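Local coordinates for protein ATP-dependent DNA helicase RecQ (Porphyromonas gingivalis, PDB 3IUO) that probably couples ATP hydrolysis to unwinding of duplex DNA in the 3'-5' direction, this chain being its C-terminal part with a helix-turn-helix domain, at residues S24-I29 against E54-S59; E71-D76 against R110-K115; D91-A96 against Y104-I109. All coordinates share one frame; numbering follows the deposited sequence. Where two conformers were deposited one is given.

All three contacts are small and mainly apolar, helix to helix in interactions 1 and 3 and an inter-helix connection to a helix in interaction 2, without a polar bond between their two halves. Interactions 1 and 2 are buried; interaction 3 runs from a buried base to a solvent edge. Interaction 1 joins helices 15-30 and 46-58 within the helix-turn-helix region, on the opposite side of the chain's centre from the other two. Interactions 2 and 3 share helix 106-121, which receives a selenomethionine in one and a leucine and an alanine in the other. The same helix ties the three together through charge: Arg110 forms a salt bridge with Glu54, and Arg113 one with Asp91.

Interaction 1: S24-I29 against E54-S59; sequences SIVQQI and ETIVYS
Ile56 of helix 46-58 reaches across to Ile25 and Val26, two consecutive residues of helix 15-30, and this one side chain makes the whole contact from its side. It does so with two different methyls. The branch methyl CG2 of Ile56 lies 3.7 Å from CG2 of Val26, while the end of the longer arm, CD1 of Ile56, sits 3.9 Å from CG2 of Ile25. That same CD1 is also 3.9 Å from CG2 of Val26, so the valine methyl touches both arms of the isoleucine.

The side-chain conformations explain the division. In Ile56 chi1 is -72°, which turns CG1 opposite the carbonyl carbon and beside the backbone N, and a nearly extended chi2 of 162° carries CD1 outward toward the other helix. Val26 has its CG1 trans to the backbone nitrogen, chi1 171°; the second methyl, CG2, is thereby left beside that nitrogen, where it meets Ile56. A beta-branched residue suits each of these three positions, because it offers a methyl close to the helix backbone and has few conformations to lose on packing.

The nearest CA atoms, those of Val26 and Ile56, are 8.0 Å apart, a spacing bridged by side chains. Ile25 also packs on Ile38 of helix 35-41, and Ile56 touches Lys22 earlier in helix 15-30. Within segment 54-59, OG of Ser59 donates to O of Ile56 over 2.7 Å, giving that carbonyl a side-chain partner.

Joining the first and third helices of the chain in its helix-turn-helix region, the contact has purely aliphatic chemistry, so its cohesion rests on dispersion and the exclusion of water and on no directional bond.

Interaction 2: E71-D76 against R110-K115; sequences EVMDED and RLVRIK
Met73, present as selenomethionine, starts with chi1 at -80°, its CG lying beside the backbone N, runs on almost straight through chi2, and then bends at chi3, 38°, to fold its methyl onto Val112. The bend puts CE of Met73 3.6 Å from CG2 of Val112. The selenium, SE of Met73, lies 3.9 Å from the same CG2 of Val112 and 4.2 Å from CB of Leu111. Thus the tip of the side chain meets one valine methyl with two successive atoms, whereas the leucine is touched at the base of its side chain. Met73 and Leu111 run past each other in opposite directions, and the selenomethionine crosses Val112 at a slant.

Met73 is where the chain leaves helix 66-72, just before helix 75-87 begins. From this short connection a long, unbranched side chain is well suited to span the gap to helix 106-121: CA of Met73 is 9.4 Å from CA of Leu111. Compact Val112 and broader Leu111 supply the apolar surface that receives it. The charged ends of Arg110 and Arg113 are engaged elsewhere, in salt bridges with Glu54 and Asp91.

The contact joins the connection between helices 66-72 and 75-87 to helix 106-121 through one long side chain, alongside Phe68, which packs on Leu111, Leu78 on Met73 and Ile81 on Val112. Its chemistry is apolar and non-directional, relying on dispersion between the thioether-like end, selenium here and sulfur in ordinary methionine, and the aliphatic groups of Val112 and Leu111.

Interaction 3: D91-A96 against Y104-I109; sequences DSLEEA and YSEEEI
Ile109 holds the tight part of the contact, pressing its branch methyl against Leu93 and Ala96. CG2 of Ile109 lies 3.6 Å from CD1 of Leu93 and 3.8 Å from CB of Ala96, one turn further along helix 93-100. The small alanine suits this place, where CA of Ala96 and CA of Ile109 are only 7.5 Å apart. Met97 and Leu100 of helix 93-100 also pack on Ile109, while Phe85 of helix 75-87 touches Ala96.

Toward solvent the fit is looser. The side chain of Leu93 sets out with CG trans to the backbone N, chi1 -178°, and turns its other methyl, CD2, to Glu106, whose extended chain crosses it at about a right angle. CD2 of Leu93 is 4.0 Å from OE1 of Glu106, an apolar methyl beside a carboxylate on an exposed residue.

Each helix start has a serine N-cap. OG of Ser92 accepts from N of Glu95 at 2.9 Å. Ser105 and Glu108 form a capping box: OG of Ser105 takes the hydrogen of Glu108 N (3.1 Å), and N of Ser105 donates to OE1 of Glu108 (3.0 Å), at the lone pair facing away from OE2. Asp91 bonds to Thr90 and Asp91 of the second subunit and forms a salt bridge with Arg113, further along helix 106-121.

The serine caps thus spend their hydrogen bonds inside their own segments, and between the two segments cohesion rests on aliphatic packing around Ile109.

Interaction 1: S24-I29 against E54-S59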
# COMPACT_ATOMS: atom_id res chain seq x y z
N SER B 24 21.81 -4.48 11.95
CA SER B 24 22.55 -3.33 12.47
C SER B 24 21.68 -2.07 12.49
O SER B 24 21.66 -1.34 13.47
CB SER B 24 23.81 -3.07 11.64
OG SER B 24 24.79 -4.06 11.88
N ILE B 25 20.94 -1.84 11.40
CA ILE B 25 20.06 -0.66 11.31
C ILE B 25 19.00 -0.65 12.43
O ILE B 25 18.74 0.39 13.05
CB ILE B 25 19.42 -0.54 9.92
CG1 ILE B 25 20.51 -0.13 8.91
CG2 ILE B 25 18.33 0.53 9.89
CD1 ILE B 25 20.11 -0.33 7.44
N VAL B 26 18.40 -1.81 12.66
CA VAL B 26 17.40 -1.95 13.72
C VAL B 26 18.03 -1.63 15.07
O VAL B 26 17.44 -0.93 15.89
CB VAL B 26 16.79 -3.36 13.69
CG1 VAL B 26 15.90 -3.59 14.92
CG2 VAL B 26 15.99 -3.54 12.41
N GLN B 27 19.25 -2.13 15.29
CA GLN B 27 19.93 -1.87 16.56
C GLN B 27 20.23 -0.38 16.71
O GLN B 27 20.06 0.18 17.79
CB GLN B 27 21.20 -2.71 16.66
CG GLN B 27 20.92 -4.20 16.80
CD GLN B 27 22.18 -5.06 16.77
OE1 GLN B 27 23.22 -4.66 16.25
NE2 GLN B 27 22.07 -6.27 17.31
N GLN B 28 20.69 0.24 15.61
CA GLN B 28 20.96 1.69 15.59
C GLN B 28 19.70 2.50 15.92
O GLN B 28 19.75 3.45 16.71
CB GLN B 28 21.57 2.13 14.26
CG GLN B 28 23.05 1.77 14.14
CD GLN B 28 23.53 1.86 12.70
OE1 GLN B 28 22.99 1.19 11.80
NE2 GLN B 28 24.53 2.69 12.47
N ILE B 29 18.57 2.10 15.34
CA ILE B 29 17.35 2.84 15.57
C ILE B 29 16.93 2.67 17.02
O ILE B 29 16.51 3.62 17.66
CB ILE B 29 16.22 2.40 14.62
CG1 ILE B 29 16.51 2.93 13.19
CG2 ILE B 29 14.86 2.92 15.11
CD1 ILE B 29 15.62 2.32 12.11
N GLU B 54 12.08 0.74 5.10
CA GLU B 54 10.82 0.20 4.60
C GLU B 54 10.80 -1.34 4.53
O GLU B 54 9.85 -1.98 4.99
CB GLU B 54 10.48 0.81 3.23
CG GLU B 54 10.12 2.28 3.37
CD GLU B 54 10.20 3.11 2.07
OE1 GLU B 54 10.73 2.65 1.04
OE2 GLU B 54 9.75 4.27 2.10
N THR B 55 11.86 -1.92 3.97
CA THR B 55 11.99 -3.38 3.91
C THR B 55 11.85 -4.00 5.32
O THR B 55 11.08 -4.98 5.54
CB THR B 55 13.32 -3.74 3.26
OG1 THR B 55 13.30 -3.30 1.88
CG2 THR B 55 13.54 -5.23 3.31
N ILE B 56 12.54 -3.40 6.28
CA ILE B 56 12.47 -3.84 7.68
C ILE B 56 11.03 -3.79 8.22
O ILE B 56 10.53 -4.74 8.83
CB ILE B 56 13.41 -2.97 8.54
CG1 ILE B 56 14.86 -3.33 8.24
CG2 ILE B 56 13.11 -3.11 10.07
CD1 ILE B 56 15.85 -2.25 8.71
N VAL B 57 10.37 -2.66 7.99
CA VAL B 57 9.00 -2.49 8.48
C VAL B 57 8.05 -3.47 7.78
O VAL B 57 7.19 -4.09 8.44
CB VAL B 57 8.58 -1.05 8.26
CG1 VAL B 57 7.05 -0.87 8.49
CG2 VAL B 57 9.35 -0.16 9.21
N TYR B 58 8.21 -3.66 6.46
CA TYR B 58 7.35 -4.62 5.78
C TYR B 58 7.48 -6.03 6.33
O TYR B 58 6.54 -6.80 6.27
CB TYR B 58 7.64 -4.66 4.28
CG TYR B 58 7.43 -3.37 3.52
CD1 TYR B 58 6.65 -2.30 4.04
CD2 TYR B 58 8.05 -3.18 2.28
CE1 TYR B 58 6.48 -1.11 3.30
CE2 TYR B 58 7.89 -2.00 1.55
CZ TYR B 58 7.11 -0.97 2.08
OH TYR B 58 6.97 0.16 1.32
N SER B 59 8.68 -6.37 6.83
CA SER B 59 8.96 -7.70 7.39
C SER B 59 8.34 -7.94 8.78
O SER B 59 8.32 -9.09 9.27
CB SER B 59 10.46 -7.95 7.40
OG SER B 59 11.03 -7.41 8.58

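Interaction 2: E71-D76 against R110-K115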
# COMPACT_ATOMS: atom_id res chain seq x y z
N GLU B 71 12.65 15.52 15.83
CA GLU B 71 13.82 16.40 15.78
C GLU B 71 13.87 17.16 14.45
O GLU B 71 14.14 18.36 14.43
CB GLU B 71 15.11 15.59 15.97
N VAL B 72 13.58 16.47 13.35
CA VAL B 72 13.82 17.05 12.01
C VAL B 72 12.59 17.59 11.26
O VAL B 72 12.72 18.46 10.40
CB VAL B 72 14.63 16.10 11.08
CG1 VAL B 72 15.96 15.71 11.72
CG2 VAL B 72 13.80 14.87 10.71
N MSE B 73 11.41 17.10 11.59
CA MSE B 73 10.23 17.44 10.81
C MSE B 73 9.38 18.51 11.46
O MSE B 73 9.25 18.56 12.69
CB MSE B 73 9.38 16.20 10.49
CG MSE B 73 9.92 15.39 9.32
SE MSE B 73 8.70 13.98 8.76
CE MSE B 73 7.01 14.97 9.00
N ASP B 74 8.82 19.38 10.63
CA ASP B 74 7.85 20.37 11.09
C ASP B 74 6.65 19.63 11.70
O ASP B 74 6.12 18.67 11.10
CB ASP B 74 7.41 21.26 9.93
N GLU B 75 6.24 20.07 12.90
CA GLU B 75 5.15 19.40 13.66
C GLU B 75 3.80 19.29 12.94
O GLU B 75 3.17 18.22 12.96
CB GLU B 75 4.98 20.03 15.05
N ASP B 76 3.36 20.37 12.29
CA ASP B 76 2.11 20.36 11.50
C ASP B 76 2.18 19.45 10.26
O ASP B 76 1.18 18.87 9.84
CB ASP B 76 1.71 21.78 11.07
CG ASP B 76 1.38 22.69 12.26
OD1 ASP B 76 0.49 22.34 13.07
OD2 ASP B 76 2.00 23.78 12.37
N ARG B 110 7.50 9.52 3.12
CA ARG B 110 8.07 8.21 3.41
C ARG B 110 8.36 7.99 4.91
O ARG B 110 8.08 6.91 5.44
CB ARG B 110 9.34 7.95 2.60
CG ARG B 110 9.02 7.78 1.14
CD ARG B 110 10.29 7.67 0.32
NE ARG B 110 10.90 6.35 0.45
CZ ARG B 110 12.07 6.02 -0.09
NH1 ARG B 110 12.80 6.92 -0.75
NH2 ARG B 110 12.53 4.78 0.02
N LEU B 111 8.92 9.00 5.59
CA LEU B 111 9.19 8.90 7.02
C LEU B 111 7.92 8.67 7.83
O LEU B 111 7.89 7.82 8.73
CB LEU B 111 9.90 10.17 7.53
CG LEU B 111 11.40 10.21 7.17
CD1 LEU B 111 12.00 11.61 7.47
CD2 LEU B 111 12.23 9.14 7.93
N VAL B 112 6.88 9.44 7.55
CA VAL B 112 5.67 9.32 8.36
C VAL B 112 5.00 8.00 8.04
O VAL B 112 4.41 7.41 8.94
CB VAL B 112 4.71 10.51 8.16
CG1 VAL B 112 3.45 10.36 9.02
CG2 VAL B 112 5.43 11.78 8.55
N ARG B 113 5.09 7.56 6.78
CA ARG B 113 4.50 6.28 6.37
C ARG B 113 5.19 5.12 7.13
O ARG B 113 4.51 4.19 7.56
CB ARG B 113 4.65 6.13 4.86
CG ARG B 113 4.10 4.82 4.29
CD ARG B 113 4.16 4.80 2.78
NE ARG B 113 3.71 3.50 2.26
CZ ARG B 113 4.52 2.48 2.04
NH1 ARG B 113 5.82 2.59 2.33
NH2 ARG B 113 4.02 1.34 1.59
N ILE B 114 6.50 5.19 7.30
CA ILE B 114 7.23 4.18 8.14
C ILE B 114 6.66 4.15 9.54
O ILE B 114 6.35 3.08 10.08
CB ILE B 114 8.75 4.45 8.14
CG1 ILE B 114 9.33 4.08 6.76
CG2 ILE B 114 9.47 3.73 9.29
CD1 ILE B 114 10.63 4.80 6.46
N LYS B 115 6.52 5.33 10.15
CA LYS B 115 5.98 5.45 11.50
C LYS B 115 4.57 4.81 11.57
O LYS B 115 4.26 4.00 12.45
CB LYS B 115 5.91 6.93 11.86
CG LYS B 115 5.15 7.20 13.16
CD LYS B 115 5.15 8.68 13.43
CE LYS B 115 4.09 9.08 14.45
NZ LYS B 115 4.40 8.54 15.82

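Interaction 3: D91-A96 against Y104-I109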
# COMPACT_ATOMS: atom_id res chain seq x y z
N ASP B 91 -2.11 2.32 1.77
CA ASP B 91 -0.93 2.98 2.28
C ASP B 91 0.07 3.38 1.21
O ASP B 91 1.12 3.94 1.51
CB ASP B 91 -0.19 2.13 3.35
CG ASP B 91 0.31 0.79 2.78
OD1 ASP B 91 1.17 0.78 1.87
OD2 ASP B 91 -0.19 -0.26 3.25
N SER B 92 -0.28 3.14 -0.05
CA SER B 92 0.63 3.29 -1.18
C SER B 92 1.33 4.65 -1.21
O SER B 92 0.68 5.68 -1.02
CB SER B 92 -0.17 3.03 -2.46
OG SER B 92 0.08 3.95 -3.49
N LEU B 93 2.65 4.66 -1.47
CA LEU B 93 3.36 5.93 -1.60
C LEU B 93 2.84 6.72 -2.80
O LEU B 93 2.71 7.93 -2.74
CB LEU B 93 4.88 5.74 -1.73
CG LEU B 93 5.74 7.01 -1.82
CD1 LEU B 93 5.59 7.93 -0.60
CD2 LEU B 93 7.23 6.71 -2.05
N GLU B 94 2.56 6.01 -3.90
CA GLU B 94 2.02 6.64 -5.12
C GLU B 94 0.74 7.40 -4.84
O GLU B 94 0.58 8.56 -5.27
CB GLU B 94 1.80 5.61 -6.25
CG GLU B 94 1.37 6.25 -7.59
CD GLU B 94 1.27 5.27 -8.76
OE1 GLU B 94 2.04 4.29 -8.80
OE2 GLU B 94 0.42 5.49 -9.65
N GLU B 95 -0.18 6.78 -4.11
CA GLU B 95 -1.43 7.46 -3.77
C GLU B 95 -1.20 8.61 -2.81
O GLU B 95 -1.80 9.69 -2.98
CB GLU B 95 -2.46 6.47 -3.21
CG GLU B 95 -2.88 5.42 -4.23
CD GLU B 95 -3.57 5.98 -5.47
OE1 GLU B 95 -4.46 6.86 -5.32
OE2 GLU B 95 -3.23 5.51 -6.59
N ALA B 96 -0.29 8.42 -1.84
CA ALA B 96 0.03 9.49 -0.89
C ALA B 96 0.59 10.72 -1.62
O ALA B 96 0.18 11.84 -1.33
CB ALA B 96 1.02 9.00 0.19
N TYR B 104 4.03 18.36 0.65
CA TYR B 104 5.05 17.60 1.38
C TYR B 104 5.97 16.85 0.45
O TYR B 104 5.56 16.38 -0.62
CB TYR B 104 4.37 16.64 2.35
CG TYR B 104 3.34 17.34 3.19
CD1 TYR B 104 3.73 18.31 4.12
CD2 TYR B 104 1.99 17.10 3.02
CE1 TYR B 104 2.77 18.99 4.89
CE2 TYR B 104 1.04 17.77 3.78
CZ TYR B 104 1.43 18.71 4.70
OH TYR B 104 0.49 19.39 5.45
N SER B 105 7.23 16.77 0.84
CA SER B 105 8.23 16.06 0.04
C SER B 105 8.04 14.55 0.13
O SER B 105 7.43 14.02 1.08
CB SER B 105 9.64 16.44 0.49
OG SER B 105 9.96 15.89 1.76
N GLU B 106 8.61 13.86 -0.84
CA GLU B 106 8.62 12.40 -0.82
C GLU B 106 9.28 11.88 0.46
O GLU B 106 8.78 10.94 1.08
CB GLU B 106 9.36 11.86 -2.04
CG GLU B 106 9.24 10.34 -2.20
CD GLU B 106 9.83 9.83 -3.51
OE1 GLU B 106 10.33 8.69 -3.54
OE2 GLU B 106 9.80 10.58 -4.51
N GLU B 107 10.40 12.48 0.86
CA GLU B 107 11.06 12.05 2.10
C GLU B 107 10.21 12.24 3.36
O GLU B 107 10.20 11.36 4.24
CB GLU B 107 12.43 12.69 2.25
CG GLU B 107 13.41 12.11 1.26
CD GLU B 107 14.77 12.73 1.32
OE1 GLU B 107 15.05 13.45 2.30
OE2 GLU B 107 15.57 12.48 0.39
N GLU B 108 9.51 13.37 3.45
CA GLU B 108 8.64 13.57 4.62
C GLU B 108 7.55 12.51 4.67
O GLU B 108 7.30 11.93 5.73
CB GLU B 108 7.97 14.93 4.56
CG GLU B 108 8.87 16.08 4.94
CD GLU B 108 8.16 17.41 4.75
OE1 GLU B 108 7.78 17.74 3.59
OE2 GLU B 108 7.97 18.12 5.76
N ILE B 109 6.96 12.24 3.51
CA ILE B 109 5.85 11.31 3.39
C ILE B 109 6.34 9.89 3.68
O ILE B 109 5.67 9.15 4.42
CB ILE B 109 5.17 11.39 2.01
CG1 ILE B 109 4.45 12.73 1.86
CG2 ILE B 109 4.18 10.23 1.85
CD1 ILE B 109 4.00 13.02 0.43